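Local coordinates for ABC-type transport system, sugar-family extracellular solute-binding protein (Peptoclostridium difficile 630, PDB 6HNJ) that probably binds a small solute, perhaps a sugar, outside the cell and delivers it to an ABC-type importer, at residues K154-G159 with K208-Y213; K190-S195 with D217-S222. The protein carries 1 engineered substitution. One frame throughout, in Å; residues are numbered along the deposited sequence.

Contact 1 of 2, residues K154-G159 with K208-Y213; sequences KAKTIG and KIDVLY. With EDO (1,2-ethanediol), chain F; EDO (1,2-ethanediol), chain E.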
ATOM      1  N   LYS A 154     -26.077  -4.421  -8.666  1.00 29.60           N
ATOM      2  CA  LYS A 154     -27.059  -3.566  -9.330  1.00 35.93           C
ATOM      3  C   LYS A 154     -26.797  -2.077  -9.083  1.00 33.37           C
ATOM      4  O   LYS A 154     -27.689  -1.268  -9.304  1.00 32.81           O
ATOM      5  CB  LYS A 154     -28.498  -3.928  -8.881  1.00 42.90           C
ATOM      6  CG  LYS A 154     -28.759  -5.422  -8.591  1.00 49.17           C
ATOM      7  CD  LYS A 154     -30.087  -5.970  -9.137  1.00 56.48           C
ATOM      8  CE  LYS A 154     -31.307  -5.130  -8.782  1.00 60.83           C
ATOM      9  NZ  LYS A 154     -31.357  -4.748  -7.342  1.00 65.88           N
ATOM     10  N   ALA A 155     -25.597  -1.711  -8.614  1.00 32.35           N
ATOM     11  CA  ALA A 155     -25.284  -0.310  -8.268  1.00 31.47           C
ATOM     12  C   ALA A 155     -25.396   0.668  -9.439  1.00 31.06           C
ATOM     13  O   ALA A 155     -25.000   0.360 -10.555  1.00 31.69           O
ATOM     14  CB  ALA A 155     -23.880  -0.216  -7.683  1.00 33.78           C
ATOM     15  N   LYS A 156     -25.927   1.856  -9.154  1.00 32.47           N
ATOM     16  CA  LYS A 156     -25.938   2.977 -10.099  1.00 34.89           C
ATOM     17  C   LYS A 156     -25.119   4.171  -9.625  1.00 33.00           C
ATOM     18  O   LYS A 156     -24.636   4.933 -10.462  1.00 34.27           O
ATOM     19  CB  LYS A 156     -27.373   3.466 -10.323  1.00 40.96           C
ATOM     20  CG  LYS A 156     -28.353   2.416 -10.831  1.00 48.05           C
ATOM     21  CD  LYS A 156     -29.805   2.892 -10.671  1.00 53.44           C
ATOM     22  CE  LYS A 156     -30.813   1.743 -10.591  1.00 58.64           C
ATOM     23  NZ  LYS A 156     -31.858   1.992  -9.545  1.00 61.26           N
ATOM     24  N   THR A 157     -24.994   4.347  -8.301  1.00 32.52           N
ATOM     25  CA  THR A 157     -24.352   5.516  -7.692  1.00 28.96           C
ATOM     26  C   THR A 157     -23.243   5.072  -6.727  1.00 29.47           C
ATOM     27  O   THR A 157     -23.488   4.276  -5.819  1.00 26.65           O
ATOM     28  CB  THR A 157     -25.381   6.377  -6.957  1.00 31.44           C
ATOM     29  OG1 THR A 157     -26.341   6.825  -7.910  1.00 34.08           O
ATOM     30  CG2 THR A 157     -24.727   7.602  -6.317  1.00 31.72           C
ATOM     31  N   ILE A 158     -22.027   5.591  -6.959  1.00 26.33           N
ATOM     32  CA  ILE A 158     -20.859   5.311  -6.127  1.00 24.00           C
ATOM     33  C   ILE A 158     -20.641   6.496  -5.216  1.00 22.11           C
ATOM     34  O   ILE A 158     -20.562   7.612  -5.674  1.00 22.65           O
ATOM     35  CB  ILE A 158     -19.583   5.094  -6.974  1.00 23.54           C
ATOM     36  CG1 ILE A 158     -19.767   3.937  -7.954  1.00 23.78           C
ATOM     37  CG2 ILE A 158     -18.384   4.840  -6.054  1.00 24.13           C
ATOM     38  CD1 ILE A 158     -18.655   3.812  -8.985  1.00 23.61           C
ATOM     39  N   GLY A 159     -20.553   6.250  -3.922  1.00 21.98           N
ATOM     40  CA  GLY A 159     -20.183   7.276  -2.942  1.00 22.73           C
ATOM     41  C   GLY A 159     -18.708   7.308  -2.617  1.00 22.23           C
ATOM     42  O   GLY A 159     -18.024   6.256  -2.643  1.00 21.73           O
ATOM     43  N   LYS A 208     -28.492   7.887  -0.703  1.00 41.25           N
ATOM     44  CA  LYS A 208     -28.035   8.493  -1.949  1.00 37.87           C
ATOM     45  C   LYS A 208     -27.003   7.676  -2.720  1.00 33.17           C
ATOM     46  O   LYS A 208     -26.708   8.012  -3.865  1.00 28.24           O
ATOM     47  CB  LYS A 208     -27.517   9.902  -1.678  1.00 42.96           C
ATOM     48  CG  LYS A 208     -28.632  10.895  -1.389  1.00 47.24           C
ATOM     49  CD  LYS A 208     -28.123  12.325  -1.412  1.00 52.78           C
ATOM     50  CE  LYS A 208     -27.351  12.655  -0.156  1.00 53.93           C
ATOM     51  NZ  LYS A 208     -27.016  14.097  -0.124  1.00 58.10           N
ATOM     52  N   ILE A 209     -26.505   6.585  -2.141  1.00 28.35           N
ATOM     53  CA  ILE A 209     -25.473   5.773  -2.793  1.00 27.68           C
ATOM     54  C   ILE A 209     -25.788   4.293  -2.664  1.00 27.38           C
ATOM     55  O   ILE A 209     -26.547   3.890  -1.774  1.00 27.80           O
ATOM     56  CB  ILE A 209     -24.052   6.071  -2.221  1.00 25.54           C
ATOM     57  CG1 ILE A 209     -23.909   5.583  -0.782  1.00 26.24           C
ATOM     58  CG2 ILE A 209     -23.778   7.567  -2.283  1.00 27.26           C
ATOM     59  CD1 ILE A 209     -22.517   5.766  -0.178  1.00 27.20           C
ATOM     60  N   ASP A 210     -25.194   3.495  -3.538  1.00 23.28           N
ATOM     61  CA  ASP A 210     -25.354   2.056  -3.496  1.00 25.39           C
ATOM     62  C   ASP A 210     -24.109   1.299  -2.967  1.00 26.63           C
ATOM     63  O   ASP A 210     -24.191   0.101  -2.624  1.00 26.45           O
ATOM     64  CB  ASP A 210     -25.748   1.543  -4.896  1.00 25.46           C
ATOM     65  CG  ASP A 210     -27.024   2.215  -5.459  1.00 28.11           C
ATOM     66  OD1 ASP A 210     -28.043   2.346  -4.727  1.00 31.00           O
ATOM     67  OD2 ASP A 210     -27.019   2.591  -6.645  1.00 27.00           O
ATOM     68  N   VAL A 211     -22.961   1.985  -2.965  1.00 23.63           N
ATOM     69  CA  VAL A 211     -21.682   1.444  -2.533  1.00 22.85           C
ATOM     70  C   VAL A 211     -20.821   2.684  -2.138  1.00 21.55           C
ATOM     71  O   VAL A 211     -20.961   3.757  -2.759  1.00 22.89           O
ATOM     72  CB  VAL A 211     -21.028   0.588  -3.642  1.00 22.96           C
ATOM     73  CG1 VAL A 211     -20.792   1.391  -4.926  1.00 22.74           C
ATOM     74  CG2 VAL A 211     -19.742  -0.017  -3.160  1.00 22.47           C
ATOM     75  N   LEU A 212     -19.987   2.534  -1.109  1.00 20.66           N
ATOM     76  CA  LEU A 212     -19.007   3.557  -0.688  1.00 20.69           C
ATOM     77  C   LEU A 212     -17.599   3.052  -1.004  1.00 20.33           C
ATOM     78  O   LEU A 212     -17.287   1.878  -0.743  1.00 20.72           O
ATOM     79  CB  LEU A 212     -19.094   3.812   0.803  1.00 20.77           C
ATOM     80  CG  LEU A 212     -18.170   4.892   1.379  1.00 20.52           C
ATOM     81  CD1 LEU A 212     -18.658   6.248   0.911  1.00 21.46           C
ATOM     82  CD2 LEU A 212     -18.030   4.858   2.890  1.00 22.64           C
ATOM     83  N   TYR A 213     -16.787   3.923  -1.576  1.00 19.13           N
ATOM     84  CA  TYR A 213     -15.350   3.669  -1.766  1.00 20.00           C
ATOM     85  C   TYR A 213     -14.587   4.503  -0.773  1.00 20.42           C
ATOM     86  O   TYR A 213     -14.761   5.718  -0.732  1.00 21.97           O
ATOM     87  CB  TYR A 213     -14.883   4.016  -3.160  1.00 20.72           C
ATOM     88  CG  TYR A 213     -13.437   3.683  -3.415  1.00 21.65           C
ATOM     89  CD1 TYR A 213     -13.040   2.378  -3.618  1.00 22.78           C
ATOM     90  CD2 TYR A 213     -12.463   4.678  -3.455  1.00 23.30           C
ATOM     91  CE1 TYR A 213     -11.708   2.064  -3.883  1.00 23.14           C
ATOM     92  CE2 TYR A 213     -11.141   4.373  -3.721  1.00 23.02           C
ATOM     93  CZ  TYR A 213     -10.774   3.057  -3.918  1.00 23.12           C
ATOM     94  OH  TYR A 213      -9.470   2.705  -4.192  1.00 24.53           O
TER
HETATM   95  C1  EDO F 405     -27.400  -1.830  -5.455  1.00 57.65           C
HETATM   96  O1  EDO F 405     -28.566  -1.152  -5.955  1.00 59.78           O
HETATM   97  C2  EDO F 405     -27.676  -3.323  -5.218  1.00 58.86           C
HETATM   98  O2  EDO F 405     -26.588  -4.140  -5.692  1.00 54.23           O
HETATM   99  C1  EDO E 404     -29.797   5.588  -6.116  1.00 58.57           C
HETATM  100  O1  EDO E 404     -28.745   4.906  -6.816  1.00 55.53           O
HETATM  101  C2  EDO E 404     -30.340   4.703  -5.003  1.00 57.58           C
HETATM  102  O2  EDO E 404     -29.630   5.013  -3.799  1.00 58.46           O
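Asp210 reaches across to the backbone of Lys156 and Thr157 just where two neighbouring parallel strands, 157-163 and 211-214, enter the four-stranded sheet of one lobe of a periplasmic-binding-protein fold. The side chain can be followed outward. Its CB lies 3.8 Å from Ala155 CB. Beyond it, CG stands anti to the carbonyl carbon (chi1 -56°), which places the carboxylate beside the N-H groups of Lys156 and Thr157, at the start of strand 157-163. OD2 is the gripping atom: Lys156 N donates to it at 2.8 Å in a nearly straight bond, and Thr157 N adds a longer one of 3.2 Å. Both N-H groups come from the anti side and lie out of the carboxylate plane, Thr157 N farther than Lys156 N. OD2 also accepts from an ethanediol hydroxyl, whereas OD1 has a weak bond to the other end of the same molecule, probably a remnant of the crystallisation liquor. Two successive N-H groups on one oxygen would probably favour the charged form of the carboxylate. The backbone returns the grip, Asp210 N donating to Thr157 O, and the ladder goes on from Val211 O to Tyr213 N through Gly159, which uses both its N-H and its carbonyl. Ile158 and Val211 run side by side on one face of the sheet, CG1 to CG1 at 4.1 Å, and Leu176 of helix 167-183 covers Ile158 there. On the other face Gly159, lacking a side chain, leaves its CA open to Ile209, whose CG2 settles 3.7 Å from Gly159 CA.

Contact 2 of 2, residues K190-S195 with D217-S222; sequences KGITTS and DNLVAS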
ATOM      1  N   LYS A 190     -18.505  13.520  -0.626  1.00 36.74           N
ATOM      2  CA  LYS A 190     -18.588  14.307   0.607  1.00 38.23           C
ATOM      3  C   LYS A 190     -17.153  14.585   1.043  1.00 34.33           C
ATOM      4  O   LYS A 190     -16.481  13.691   1.532  1.00 30.02           O
ATOM      5  CB  LYS A 190     -19.352  13.515   1.676  1.00 42.30           C
ATOM      6  CG  LYS A 190     -19.517  14.211   3.026  1.00 47.55           C
ATOM      7  CD  LYS A 190     -20.243  15.550   2.984  1.00 49.13           C
ATOM      8  CE  LYS A 190     -21.635  15.449   2.374  1.00 54.98           C
ATOM      9  NZ  LYS A 190     -22.460  14.330   2.933  1.00 56.47           N
ATOM     10  N   GLY A 191     -16.681  15.804   0.807  1.00 30.54           N
ATOM     11  CA  GLY A 191     -15.334  16.210   1.168  1.00 30.46           C
ATOM     12  C   GLY A 191     -15.393  16.746   2.588  1.00 30.98           C
ATOM     13  O   GLY A 191     -16.283  17.528   2.909  1.00 34.08           O
ATOM     14  N   ILE A 192     -14.504  16.269   3.451  1.00 28.59           N
ATOM     15  CA  ILE A 192     -14.417  16.722   4.840  1.00 27.94           C
ATOM     16  C   ILE A 192     -12.987  17.123   5.182  1.00 28.23           C
ATOM     17  O   ILE A 192     -12.046  16.783   4.441  1.00 27.40           O
ATOM     18  CB  ILE A 192     -14.909  15.638   5.825  1.00 27.13           C
ATOM     19  CG1 ILE A 192     -14.111  14.340   5.674  1.00 25.53           C
ATOM     20  CG2 ILE A 192     -16.398  15.388   5.654  1.00 28.44           C
ATOM     21  CD1 ILE A 192     -14.370  13.363   6.790  1.00 24.93           C
ATOM     22  N   THR A 193     -12.825  17.844   6.300  1.00 29.89           N
ATOM     23  CA  THR A 193     -11.486  18.161   6.828  1.00 31.95           C
ATOM     24  C   THR A 193     -11.140  17.653   8.229  1.00 28.41           C
ATOM     25  O   THR A 193      -9.962  17.522   8.510  1.00 26.59           O
ATOM     26  CB  THR A 193     -11.189  19.665   6.822  1.00 34.08           C
ATOM     27  OG1 THR A 193     -12.263  20.348   7.461  1.00 34.86           O
ATOM     28  CG2 THR A 193     -11.036  20.154   5.377  1.00 37.94           C
ATOM     29  N   THR A 194     -12.120  17.342   9.074  1.00 26.70           N
ATOM     30  CA  THR A 194     -11.845  16.865  10.439  1.00 28.31           C
ATOM     31  C   THR A 194     -12.583  15.573  10.784  1.00 25.76           C
ATOM     32  O   THR A 194     -13.602  15.254  10.174  1.00 25.06           O
ATOM     33  CB  THR A 194     -12.228  17.938  11.485  1.00 31.41           C
ATOM     34  OG1 THR A 194     -13.628  18.223  11.388  1.00 34.95           O
ATOM     35  CG2 THR A 194     -11.462  19.208  11.229  1.00 34.70           C
ATOM     36  N   SER A 195     -12.054  14.827  11.772  1.00 22.59           N
ATOM     37  CA  SER A 195     -12.611  13.520  12.119  1.00 22.17           C
ATOM     38  C   SER A 195     -14.027  13.623  12.625  1.00 22.32           C
ATOM     39  O   SER A 195     -14.819  12.689  12.460  1.00 22.20           O
ATOM     40  CB  SER A 195     -11.771  12.833  13.206  1.00 23.32           C
ATOM     41  OG  SER A 195     -10.408  12.779  12.818  1.00 24.46           O
ATOM     42  N   ASP A 217      -6.618   7.297   2.529  1.00 30.11           N
ATOM     43  CA  ASP A 217      -6.880   8.618   3.118  1.00 31.10           C
ATOM     44  C   ASP A 217      -6.925   8.331   4.610  1.00 28.53           C
ATOM     45  O   ASP A 217      -7.855   7.648   5.065  1.00 30.85           O
ATOM     46  CB  ASP A 217      -8.227   9.076   2.566  1.00 31.74           C
ATOM     47  CG  ASP A 217      -8.720  10.406   3.102  1.00 34.95           C
ATOM     48  OD1 ASP A 217      -8.885  10.569   4.333  1.00 34.33           O
ATOM     49  OD2 ASP A 217      -9.068  11.269   2.242  1.00 32.72           O
ATOM     50  N   ASN A 218      -5.948   8.830   5.362  1.00 25.98           N
ATOM     51  CA  ASN A 218      -5.841   8.499   6.795  1.00 24.67           C
ATOM     52  C   ASN A 218      -7.066   8.993   7.553  1.00 23.87           C
ATOM     53  O   ASN A 218      -7.526   8.314   8.455  1.00 23.00           O
ATOM     54  CB  ASN A 218      -4.581   9.057   7.446  1.00 24.60           C
ATOM     55  CG  ASN A 218      -3.301   8.418   6.904  1.00 26.31           C
ATOM     56  OD1 ASN A 218      -3.347   7.355   6.310  1.00 26.71           O
ATOM     57  ND2 ASN A 218      -2.169   9.070   7.121  1.00 25.75           N
ATOM     58  N   LEU A 219      -7.587  10.166   7.193  1.00 23.96           N
ATOM     59  CA  LEU A 219      -8.734  10.736   7.912  1.00 23.88           C
ATOM     60  C   LEU A 219      -9.951   9.808   7.875  1.00 23.70           C
ATOM     61  O   LEU A 219     -10.545   9.489   8.901  1.00 23.06           O
ATOM     62  CB  LEU A 219      -9.094  12.113   7.334  1.00 25.10           C
ATOM     63  CG  LEU A 219     -10.279  12.872   7.919  1.00 26.60           C
ATOM     64  CD1 LEU A 219      -9.960  13.204   9.362  1.00 28.44           C
ATOM     65  CD2 LEU A 219     -10.564  14.153   7.124  1.00 27.44           C
ATOM     66  N   VAL A 220     -10.327   9.362   6.681  1.00 23.12           N
ATOM     67  CA  VAL A 220     -11.542   8.593   6.518  1.00 23.55           C
ATOM     68  C   VAL A 220     -11.276   7.129   6.857  1.00 21.92           C
ATOM     69  O   VAL A 220     -12.045   6.506   7.547  1.00 18.91           O
ATOM     70  CB  VAL A 220     -12.105   8.734   5.091  1.00 23.99           C
ATOM     71  CG1 VAL A 220     -13.277   7.812   4.867  1.00 25.62           C
ATOM     72  CG2 VAL A 220     -12.513  10.172   4.850  1.00 26.57           C
ATOM     73  N   ALA A 221     -10.151   6.605   6.417  1.00 21.89           N
ATOM     74  CA  ALA A 221      -9.876   5.175   6.578  1.00 22.18           C
ATOM     75  C   ALA A 221      -9.709   4.764   8.055  1.00 23.24           C
ATOM     76  O   ALA A 221     -10.132   3.654   8.453  1.00 23.65           O
ATOM     77  CB  ALA A 221      -8.642   4.791   5.777  1.00 22.79           C
ATOM     78  N   SER A 222      -9.142   5.665   8.853  1.00 20.03           N
ATOM     79  CA  SER A 222      -8.965   5.464  10.286  0.60 20.25           C
ATOM     80  C   SER A 222     -10.307   5.538  11.036  1.00 20.65           C
ATOM     81  O   SER A 222     -10.370   5.197  12.198  1.00 21.41           O
ATOM     82  CB  SER A 222      -7.999   6.522  10.865  0.60 20.17           C
ATOM     83  OG  SER A 222      -6.685   6.396  10.300  0.60 19.50           O
TER
HETATM   84  O   HOH W   1     -10.025  10.083  11.675  1.00 23.58           O
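This is a small apolar contact at the C-terminal end of the parallel sheet in the alpha/beta lobe, where the loop after edge strand 186-192 meets the short helix 218-221 that follows strand 211-214. Leu219 carries most of it. With CG anti to the backbone N (chi1 179°), its two methyls divide the opposite segment between them. CD2 lies 3.8 Å from Ile192 CG1 and 3.7 Å from Thr193 O, while CD1 rests against the Thr194-Ser195 link, 3.5 Å from Ser195 OG. Ile192 passes Leu219 at a slant, and its CD1 extends to Val220 CG2, so the end of the strand packs against two consecutive helical residues. Asp217 caps the N-terminal end of the helix: its OD1 accepts from Val220 N at 3.0 Å, the N-H arriving from the anti side, 34° out of the carboxylate plane. The other oxygen, OD2, is held by Asn163 N and Ser169 OG, tying this cap to the end of strand 157-163. Beside exposed Ser195 a water spans the two segments: it donates to Leu219 O at 2.9 Å and lies 3.0 Å from Ser195 OG.

Followed from the N terminus, the chain first passes 154-159 and enters strand 157-163, then runs through helix 167-183 to reach 190-195 at the end of edge strand 186-192. After helix 198-205 it comes back through 208-213, closing contact 1 over 48 intervening residues, and runs almost at once into 217-222, closing contact 2 over 21. The two loops therefore cross rather than nest, since their segments alternate along the chain. Contact 1 joins adjacent strands at their N-terminal ends; contact 2, its centre about 18 Å from that of contact 1, bridges past strand 157-163 at the C-terminal ends, linking edge strand 186-192 to the helix after strand 211-214.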